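Local atomic coordinates of ribose transcriptional regulator (Enterococcus faecium DO, PDB entry 4RK1), a protein that binds ribose between the two lobes of its sugar-binding domain and, as a LacI-family regulator, probably regulates transcription in response to that sugar. Residues N19-T24 and I235-F240; L191-A196 and D220-C225. All coordinates share one frame; numbering follows the deposited sequence.

Contact 1: residues N19-T24 and I235-F240; sequences NPFFST and IAQPIF. With RIB (alpha-D-ribofuranose), chain K.
Ile239 and Phe21 meet beside the ribose in the interlobe cleft of a LacI-type periplasmic-binding-protein fold, where the start of helix 20-33 packs against the start of helix 239-255. Ile239 lays its CG2 methyl over one face of the Phe21 ring, 4.1 Å from the centroid, a CH-pi contact. Its other branch reaches the same ring near the rim, CG1 lying 3.7 Å from Phe21 CD1. The opposite face of the ring is given to the sugar: RIB C2 sits off-centre over it, 3.5 Å from Phe21 CE2. The phenyl group is thus sandwiched between an aliphatic side chain and the furanose. With CG anti to the backbone N (chi1 177°), the ring is directed toward Ile239 and the sugar.

One helical turn on, Thr24 turns its methyl CG2 onto Ile239, crossing it at about a right angle, with CG2 3.8 Å from Ile239 CG2; Phe240 flanks the same methyl. The Gln237 side chain crosses that of Phe21 at about a right angle, the amide and ring planes 25° apart, and extends to the ribose. Asn19, the N-cap of helix 20-33, fixes the first turn next to this apolar cluster. Its OD1 accepts from Phe21 N at 2.9 Å, with the donor standing 50° out of the carbonyl plane rather than on a lone pair.

Contact 2: residues L191-A196 and D220-C225; sequences LNDELA and DNIDMC. With RIB (alpha-D-ribofuranose), chain K.
The ribose pocket draws on both segments here, Asn192 and Asp220 each extending a polar group to the sugar while the Asp193 side chain ties the start of helix 193-205 to the backbone of the 220-225 loop. Asp193 OD2 takes the amide of Ile222 at 3.0 Å, met nearly along the C-O axis. The same oxygen receives a weak second bond from Asn221 N, 2.7 Å away but bent to 117°. Cys225 SG closes in on this oxygen as well, 3.1 Å from Asp193 OD2. The other carboxylate oxygen is hydrogen-bonded to Thr234, so the group is held at both ends.

Asp220, positioned by the turn that Asp193 grips, accepts a hydrogen bond at OD1 from ribose O3, 2.6 Å away. Asn192 divides its amide between two tasks. With CG lodged between the backbone N and the carbonyl carbon (chi1 76°), OD1 caps the helix by accepting from Leu195 N at 2.9 Å, nearly straight at 173°, whereas ND2 appears to donate to RIB O5, whose position is less certain. At the flank, Ile222 CD1 comes to 3.4 Å from Glu194 OE2, while Glu194 OE1 forms a salt bridge with Lys170. Sugar-binding groups borne on a helix N-terminus and on a neighbouring loop beyond the strand ends are typical of the periplasmic-binding-protein fold.

Overall arrangement
The centres of contacts 1 and 2 lie about 9 Å apart, both close to the centre of the folded chain, and both border the same ribose. Both segments of contact 2 fall between those of contact 1 in sequence: residues 19-24 come first, then 191-196, 220-225 and 235-240. Strand 233-236 runs beside strand 215-218, and probable backbone hydrogen bonds between Asp220 and both Ile235 and Gln237 join the two contacts directly. Pro20 also packs on Glu194, bringing the starts of helices 20-33 and 193-205 together across the cleft. Contributions from distant parts of the chain thus converge on one sugar, consistent with ribose bridging the lobes.

Contact 1: residues N19-T24 and I235-F240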
ATOM      1  N   ASN B  19      -0.428   3.826  -2.986  1.00 25.90           N
ATOM      2  CA  ASN B  19      -0.544   4.722  -1.841  1.00 24.10           C
ATOM      3  C   ASN B  19      -1.471   4.089  -0.814  1.00 24.08           C
ATOM      4  O   ASN B  19      -2.612   3.757  -1.145  1.00 28.56           O
ATOM      5  CB  ASN B  19      -1.108   6.052  -2.304  1.00 28.77           C
ATOM      6  CG  ASN B  19      -1.201   7.082  -1.201  1.00 26.88           C
ATOM      7  OD1 ASN B  19      -1.168   6.791   0.000  1.00 25.82           O
ATOM      8  ND2 ASN B  19      -1.344   8.312  -1.618  1.00 28.21           N
ATOM      9  N   PRO B  20      -0.999   3.920   0.433  1.00 29.20           N
ATOM     10  CA  PRO B  20      -1.863   3.306   1.463  1.00 25.10           C
ATOM     11  C   PRO B  20      -3.220   3.997   1.674  1.00 28.85           C
ATOM     12  O   PRO B  20      -4.183   3.345   2.106  1.00 26.54           O
ATOM     13  CB  PRO B  20      -1.000   3.391   2.733  1.00 26.77           C
ATOM     14  CG  PRO B  20       0.397   3.410   2.226  1.00 26.42           C
ATOM     15  CD  PRO B  20       0.348   4.212   0.959  1.00 27.92           C
ATOM     16  N   PHE B  21      -3.299   5.301   1.390  1.00 26.77           N
ATOM     17  CA  PHE B  21      -4.570   6.000   1.417  1.00 23.47           C
ATOM     18  C   PHE B  21      -5.618   5.271   0.572  1.00 25.42           C
ATOM     19  O   PHE B  21      -6.726   5.031   1.035  1.00 25.18           O
ATOM     20  CB  PHE B  21      -4.419   7.463   0.938  1.00 24.83           C
ATOM     21  CG  PHE B  21      -5.718   8.199   0.875  1.00 20.37           C
ATOM     22  CD1 PHE B  21      -6.236   8.809   2.009  1.00 29.29           C
ATOM     23  CD2 PHE B  21      -6.470   8.222  -0.292  1.00 27.29           C
ATOM     24  CE1 PHE B  21      -7.462   9.446   1.971  1.00 24.87           C
ATOM     25  CE2 PHE B  21      -7.702   8.856  -0.330  1.00 28.92           C
ATOM     26  CZ  PHE B  21      -8.192   9.480   0.806  1.00 25.45           C
ATOM     27  N   PHE B  22      -5.269   4.912  -0.663  1.00 21.20           N
ATOM     28  CA  PHE B  22      -6.243   4.317  -1.574  1.00 27.48           C
ATOM     29  C   PHE B  22      -6.509   2.852  -1.287  1.00 24.08           C
ATOM     30  O   PHE B  22      -7.618   2.382  -1.525  1.00 27.35           O
ATOM     31  CB  PHE B  22      -5.842   4.542  -3.026  1.00 23.36           C
ATOM     32  CG  PHE B  22      -5.921   5.972  -3.423  1.00 24.09           C
ATOM     33  CD1 PHE B  22      -7.152   6.600  -3.491  1.00 29.89           C
ATOM     34  CD2 PHE B  22      -4.776   6.708  -3.659  1.00 26.90           C
ATOM     35  CE1 PHE B  22      -7.242   7.937  -3.808  1.00 28.45           C
ATOM     36  CE2 PHE B  22      -4.859   8.047  -3.988  1.00 26.53           C
ATOM     37  CZ  PHE B  22      -6.089   8.661  -4.052  1.00 26.74           C
ATOM     38  N   SER B  23      -5.526   2.135  -0.747  1.00 25.40           N
ATOM     39  CA  SER B  23      -5.782   0.747  -0.357  1.00 25.57           C
ATOM     40  C   SER B  23      -6.644   0.702   0.914  1.00 24.30           C
ATOM     41  O   SER B  23      -7.527  -0.140   1.029  1.00 25.90           O
ATOM     42  CB  SER B  23      -4.492  -0.072  -0.235  1.00 28.05           C
ATOM     43  OG  SER B  23      -3.550   0.547   0.604  1.00 27.62           O
ATOM     44  N   THR B  24      -6.438   1.629   1.841  1.00 25.33           N
ATOM     45  CA  THR B  24      -7.310   1.706   3.013  1.00 26.94           C
ATOM     46  C   THR B  24      -8.720   2.160   2.628  1.00 33.84           C
ATOM     47  O   THR B  24      -9.691   1.678   3.199  1.00 25.29           O
ATOM     48  CB  THR B  24      -6.711   2.609   4.098  1.00 27.22           C
ATOM     49  OG1 THR B  24      -5.501   2.013   4.572  1.00 28.46           O
ATOM     50  CG2 THR B  24      -7.666   2.774   5.262  1.00 32.69           C
ATOM     51  N   ILE B 235      -2.419  15.707   9.360  1.00 25.71           N
ATOM     52  CA  ILE B 235      -3.867  15.936   9.297  1.00 24.23           C
ATOM     53  C   ILE B 235      -4.556  14.634   8.927  1.00 27.72           C
ATOM     54  O   ILE B 235      -4.340  14.089   7.854  1.00 23.37           O
ATOM     55  CB  ILE B 235      -4.221  17.017   8.258  1.00 28.93           C
ATOM     56  CG1 ILE B 235      -3.435  18.304   8.532  1.00 23.58           C
ATOM     57  CG2 ILE B 235      -5.722  17.264   8.215  1.00 29.14           C
ATOM     58  CD1 ILE B 235      -3.564  18.839   9.943  1.00 27.66           C
ATOM     59  N   ALA B 236      -5.384  14.122   9.828  1.00 22.66           N
ATOM     60  CA  ALA B 236      -6.036  12.851   9.601  1.00 22.80           C
ATOM     61  C   ALA B 236      -7.283  13.035   8.751  1.00 29.43           C
ATOM     62  O   ALA B 236      -8.167  13.782   9.118  1.00 26.52           O
ATOM     63  CB  ALA B 236      -6.415  12.200  10.928  1.00 23.20           C
ATOM     64  N   GLN B 237      -7.331  12.357   7.608  1.00 26.40           N
ATOM     65  CA  GLN B 237      -8.574  12.108   6.905  1.00 24.26           C
ATOM     66  C   GLN B 237      -9.168  10.836   7.496  1.00 23.80           C
ATOM     67  O   GLN B 237      -8.424   9.930   7.862  1.00 24.25           O
ATOM     68  CB  GLN B 237      -8.315  11.887   5.418  1.00 25.84           C
ATOM     69  CG  GLN B 237      -7.856  13.110   4.650  1.00 25.12           C
ATOM     70  CD  GLN B 237      -7.918  12.888   3.154  1.00 24.20           C
ATOM     71  OE1 GLN B 237      -6.892  12.720   2.488  1.00 29.35           O
ATOM     72  NE2 GLN B 237      -9.124  12.857   2.620  1.00 24.78           N
ATOM     73  N   PRO B 238     -10.504  10.752   7.600  1.00 27.09           N
ATOM     74  CA  PRO B 238     -11.110   9.511   8.089  1.00 25.59           C
ATOM     75  C   PRO B 238     -11.218   8.518   6.922  1.00 22.88           C
ATOM     76  O   PRO B 238     -12.292   8.355   6.323  1.00 31.37           O
ATOM     77  CB  PRO B 238     -12.488   9.972   8.574  1.00 34.38           C
ATOM     78  CG  PRO B 238     -12.831  11.109   7.656  1.00 29.85           C
ATOM     79  CD  PRO B 238     -11.518  11.789   7.327  1.00 25.01           C
ATOM     80  N   ILE B 239     -10.104   7.865   6.612  1.00 25.31           N
ATOM     81  CA  ILE B 239      -9.915   7.202   5.311  1.00 27.90           C
ATOM     82  C   ILE B 239     -10.856   6.014   5.150  1.00 27.04           C
ATOM     83  O   ILE B 239     -11.567   5.890   4.158  1.00 26.71           O
ATOM     84  CB  ILE B 239      -8.473   6.677   5.115  1.00 23.24           C
ATOM     85  CG1 ILE B 239      -7.439   7.772   5.389  1.00 25.53           C
ATOM     86  CG2 ILE B 239      -8.295   6.148   3.692  1.00 29.96           C
ATOM     87  CD1 ILE B 239      -6.035   7.250   5.552  1.00 27.09           C
ATOM     88  N   PHE B 240     -10.843   5.137   6.143  1.00 27.08           N
ATOM     89  CA  PHE B 240     -11.661   3.937   6.114  1.00 25.68           C
ATOM     90  C   PHE B 240     -13.137   4.321   6.055  1.00 26.40           C
ATOM     91  O   PHE B 240     -13.898   3.756   5.269  1.00 28.78           O
ATOM     92  CB  PHE B 240     -11.345   3.087   7.360  1.00 32.77           C
ATOM     93  CG  PHE B 240     -12.053   1.754   7.402  1.00 32.26           C
ATOM     94  CD1 PHE B 240     -11.548   0.663   6.716  1.00 28.74           C
ATOM     95  CD2 PHE B 240     -13.202   1.585   8.169  1.00 39.12           C
ATOM     96  CE1 PHE B 240     -12.174  -0.572   6.780  1.00 35.93           C
ATOM     97  CE2 PHE B 240     -13.842   0.356   8.226  1.00 33.83           C
ATOM     98  CZ  PHE B 240     -13.327  -0.722   7.531  1.00 29.41           C
TER
HETATM   99  O5  RIB K 401      -2.268  10.510  -0.087  1.00 26.42           O
HETATM  100  C5  RIB K 401      -2.778  10.531  -1.427  1.00 40.48           C
HETATM  101  C4  RIB K 401      -3.508  11.789  -1.587  1.00 47.35           C
HETATM  102  O4  RIB K 401      -4.091  11.881  -2.899  1.00 29.74           O
HETATM  103  C3  RIB K 401      -4.531  11.669  -0.468  1.00 30.86           C
HETATM  104  O3  RIB K 401      -4.287  12.773   0.383  1.00 25.07           O
HETATM  105  C2  RIB K 401      -5.856  11.643  -1.199  1.00 27.04           C
HETATM  106  O2  RIB K 401      -6.803  12.547  -0.654  1.00 25.62           O
HETATM  107  C1  RIB K 401      -5.513  11.821  -2.693  1.00 39.62           C
HETATM  108  O1  RIB K 401      -6.183  12.917  -3.285  1.00 27.69           O

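Contact 2: residues L191-A196 and D220-C225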
ATOM      1  N   LEU B 191       2.206  17.594   1.455  1.00 24.97           N
ATOM      2  CA  LEU B 191       0.784  17.498   1.116  1.00 24.72           C
ATOM      3  C   LEU B 191       0.193  16.075   1.202  1.00 21.64           C
ATOM      4  O   LEU B 191      -1.014  15.892   1.057  1.00 23.27           O
ATOM      5  CB  LEU B 191       0.489  18.161  -0.221  1.00 24.40           C
ATOM      6  CG  LEU B 191       0.141  19.659  -0.151  1.00 26.50           C
ATOM      7  CD1 LEU B 191      -1.218  19.865   0.511  1.00 29.43           C
ATOM      8  CD2 LEU B 191       1.184  20.471   0.581  1.00 25.73           C
ATOM      9  N   ASN B 192       1.045  15.090   1.433  1.00 24.08           N
ATOM     10  CA  ASN B 192       0.604  13.803   1.987  1.00 22.29           C
ATOM     11  C   ASN B 192       1.706  13.135   2.785  1.00 23.73           C
ATOM     12  O   ASN B 192       2.857  13.596   2.801  1.00 23.10           O
ATOM     13  CB  ASN B 192      -0.024  12.861   0.935  1.00 27.71           C
ATOM     14  CG  ASN B 192       0.988  12.184   0.018  1.00 24.21           C
ATOM     15  OD1 ASN B 192       2.197  12.430   0.058  1.00 23.03           O
ATOM     16  ND2 ASN B 192       0.470  11.297  -0.823  1.00 24.71           N
ATOM     17  N   ASP B 193       1.334  12.078   3.493  1.00 24.02           N
ATOM     18  CA  ASP B 193       2.268  11.382   4.375  1.00 23.01           C
ATOM     19  C   ASP B 193       3.422  10.725   3.606  1.00 20.89           C
ATOM     20  O   ASP B 193       4.561  10.706   4.081  1.00 24.04           O
ATOM     21  CB  ASP B 193       1.521  10.357   5.225  1.00 26.73           C
ATOM     22  CG  ASP B 193       0.564  11.011   6.246  1.00 23.62           C
ATOM     23  OD1 ASP B 193       0.761  12.197   6.627  1.00 25.29           O
ATOM     24  OD2 ASP B 193      -0.386  10.324   6.675  1.00 24.37           O
ATOM     25  N   GLU B 194       3.132  10.218   2.412  1.00 24.73           N
ATOM     26  CA  GLU B 194       4.165   9.599   1.583  1.00 22.98           C
ATOM     27  C   GLU B 194       5.292  10.593   1.266  1.00 23.02           C
ATOM     28  O   GLU B 194       6.463  10.282   1.441  1.00 21.87           O
ATOM     29  CB  GLU B 194       3.554   9.035   0.310  1.00 22.90           C
ATOM     30  CG  GLU B 194       2.614   7.877   0.583  1.00 28.88           C
ATOM     31  CD  GLU B 194       3.344   6.565   0.798  1.00 56.97           C
ATOM     32  OE1 GLU B 194       4.074   6.144  -0.117  1.00 74.99           O
ATOM     33  OE2 GLU B 194       3.166   5.944   1.868  1.00 45.47           O
ATOM     34  N   LEU B 195       4.925  11.788   0.833  1.00 23.96           N
ATOM     35  CA  LEU B 195       5.891  12.871   0.655  1.00 28.31           C
ATOM     36  C   LEU B 195       6.699  13.103   1.923  1.00 31.45           C
ATOM     37  O   LEU B 195       7.915  13.256   1.864  1.00 25.40           O
ATOM     38  CB  LEU B 195       5.187  14.162   0.247  1.00 26.22           C
ATOM     39  CG  LEU B 195       4.707  14.232  -1.206  1.00 27.17           C
ATOM     40  CD1 LEU B 195       3.788  15.427  -1.377  1.00 27.73           C
ATOM     41  CD2 LEU B 195       5.877  14.335  -2.185  1.00 26.88           C
ATOM     42  N   ALA B 196       6.036  13.128   3.079  1.00 23.04           N
ATOM     43  CA  ALA B 196       6.765  13.330   4.321  1.00 22.58           C
ATOM     44  C   ALA B 196       7.783  12.212   4.568  1.00 22.95           C
ATOM     45  O   ALA B 196       8.896  12.490   5.037  1.00 21.86           O
ATOM     46  CB  ALA B 196       5.809  13.471   5.508  1.00 24.41           C
ATOM     47  N   ASP B 220      -2.975  12.912   5.811  1.00 22.06           N
ATOM     48  CA  ASP B 220      -3.775  11.679   5.594  1.00 23.69           C
ATOM     49  C   ASP B 220      -3.961  10.908   6.903  1.00 23.18           C
ATOM     50  O   ASP B 220      -5.055  10.461   7.197  1.00 21.22           O
ATOM     51  CB  ASP B 220      -3.189  10.703   4.562  1.00 23.47           C
ATOM     52  CG  ASP B 220      -3.348  11.175   3.138  1.00 28.19           C
ATOM     53  OD1 ASP B 220      -4.112  12.144   2.882  1.00 26.55           O
ATOM     54  OD2 ASP B 220      -2.685  10.564   2.275  1.00 25.99           O
ATOM     55  N   ASN B 221      -2.876  10.763   7.659  1.00 22.08           N
ATOM     56  CA  ASN B 221      -2.791   9.834   8.776  1.00 23.49           C
ATOM     57  C   ASN B 221      -2.907   8.373   8.340  1.00 31.84           C
ATOM     58  O   ASN B 221      -3.660   7.601   8.919  1.00 22.77           O
ATOM     59  CB  ASN B 221      -3.834  10.159   9.859  1.00 21.93           C
ATOM     60  CG  ASN B 221      -3.569   9.424  11.160  1.00 27.42           C
ATOM     61  OD1 ASN B 221      -2.424   9.316  11.603  1.00 26.85           O
ATOM     62  ND2 ASN B 221      -4.622   8.901  11.768  1.00 23.67           N
ATOM     63  N   ILE B 222      -2.154   7.984   7.320  1.00 22.55           N
ATOM     64  CA  ILE B 222      -2.041   6.558   6.992  1.00 27.26           C
ATOM     65  C   ILE B 222      -1.340   5.856   8.159  1.00 25.61           C
ATOM     66  O   ILE B 222      -0.644   6.504   8.948  1.00 25.24           O
ATOM     67  CB  ILE B 222      -1.349   6.311   5.625  1.00 26.68           C
ATOM     68  CG1 ILE B 222       0.077   6.896   5.580  1.00 27.04           C
ATOM     69  CG2 ILE B 222      -2.193   6.902   4.501  1.00 27.20           C
ATOM     70  CD1 ILE B 222       0.886   6.445   4.378  1.00 28.81           C
ATOM     71  N   ASP B 223      -1.570   4.551   8.305  1.00 22.88           N
ATOM     72  CA  ASP B 223      -1.056   3.783   9.459  1.00 23.82           C
ATOM     73  C   ASP B 223       0.444   3.959   9.712  1.00 24.35           C
ATOM     74  O   ASP B 223       0.876   4.053  10.867  1.00 26.36           O
ATOM     75  CB  ASP B 223      -1.348   2.273   9.286  1.00 32.44           C
ATOM     76  CG  ASP B 223      -2.799   1.915   9.540  1.00 78.98           C
ATOM     77  OD1 ASP B 223      -3.576   2.790   9.967  1.00 52.77           O
ATOM     78  OD2 ASP B 223      -3.168   0.744   9.310  1.00 61.32           O
HETATM   79  N   MSE B 224       1.230   4.018   8.638  1.00 21.37           N
HETATM   80  CA  MSE B 224       2.701   4.126   8.743  1.00 23.75           C
HETATM   81  C   MSE B 224       3.192   5.292   9.572  1.00 22.78           C
HETATM   82  O   MSE B 224       4.311   5.235  10.123  1.00 23.14           O
HETATM   83  CB  MSE B 224       3.306   4.139   7.332  1.00 25.74           C
HETATM   84  CG  MSE B 224       4.814   3.903   7.292  1.00 23.58           C
HETATM   85 SE   MSE B 224       5.250   2.029   7.748  1.00 32.19          SE
HETATM   86  CE  MSE B 224       7.100   2.239   8.401  1.00 34.59           C
ATOM     87  N   CYS B 225       2.380   6.344   9.697  1.00 21.17           N
ATOM     88  CA  CYS B 225       2.730   7.511  10.545  1.00 24.25           C
ATOM     89  C   CYS B 225       3.142   7.131  11.968  1.00 29.34           C
ATOM     90  O   CYS B 225       3.962   7.801  12.588  1.00 24.99           O
ATOM     91  CB  CYS B 225       1.552   8.474  10.638  1.00 29.78           C
ATOM     92  SG  CYS B 225       1.194   9.402   9.140  1.00 26.34           S
TER
HETATM   93  O5  RIB K 401      -2.268  10.510  -0.087  1.00 26.42           O
HETATM   94  C5  RIB K 401      -2.778  10.531  -1.427  1.00 40.48           C
HETATM   95  C4  RIB K 401      -3.508  11.789  -1.587  1.00 47.35           C
HETATM   96  O4  RIB K 401      -4.091  11.881  -2.899  1.00 29.74           O
HETATM   97  C3  RIB K 401      -4.531  11.669  -0.468  1.00 30.86           C
HETATM   98  O3  RIB K 401      -4.287  12.773   0.383  1.00 25.07           O
HETATM   99  C2  RIB K 401      -5.856  11.643  -1.199  1.00 27.04           C
HETATM  100  O2  RIB K 401      -6.803  12.547  -0.654  1.00 25.62           O
HETATM  101  C1  RIB K 401      -5.513  11.821  -2.693  1.00 39.62           C
HETATM  102  O1  RIB K 401      -6.183  12.917  -3.285  1.00 27.69           O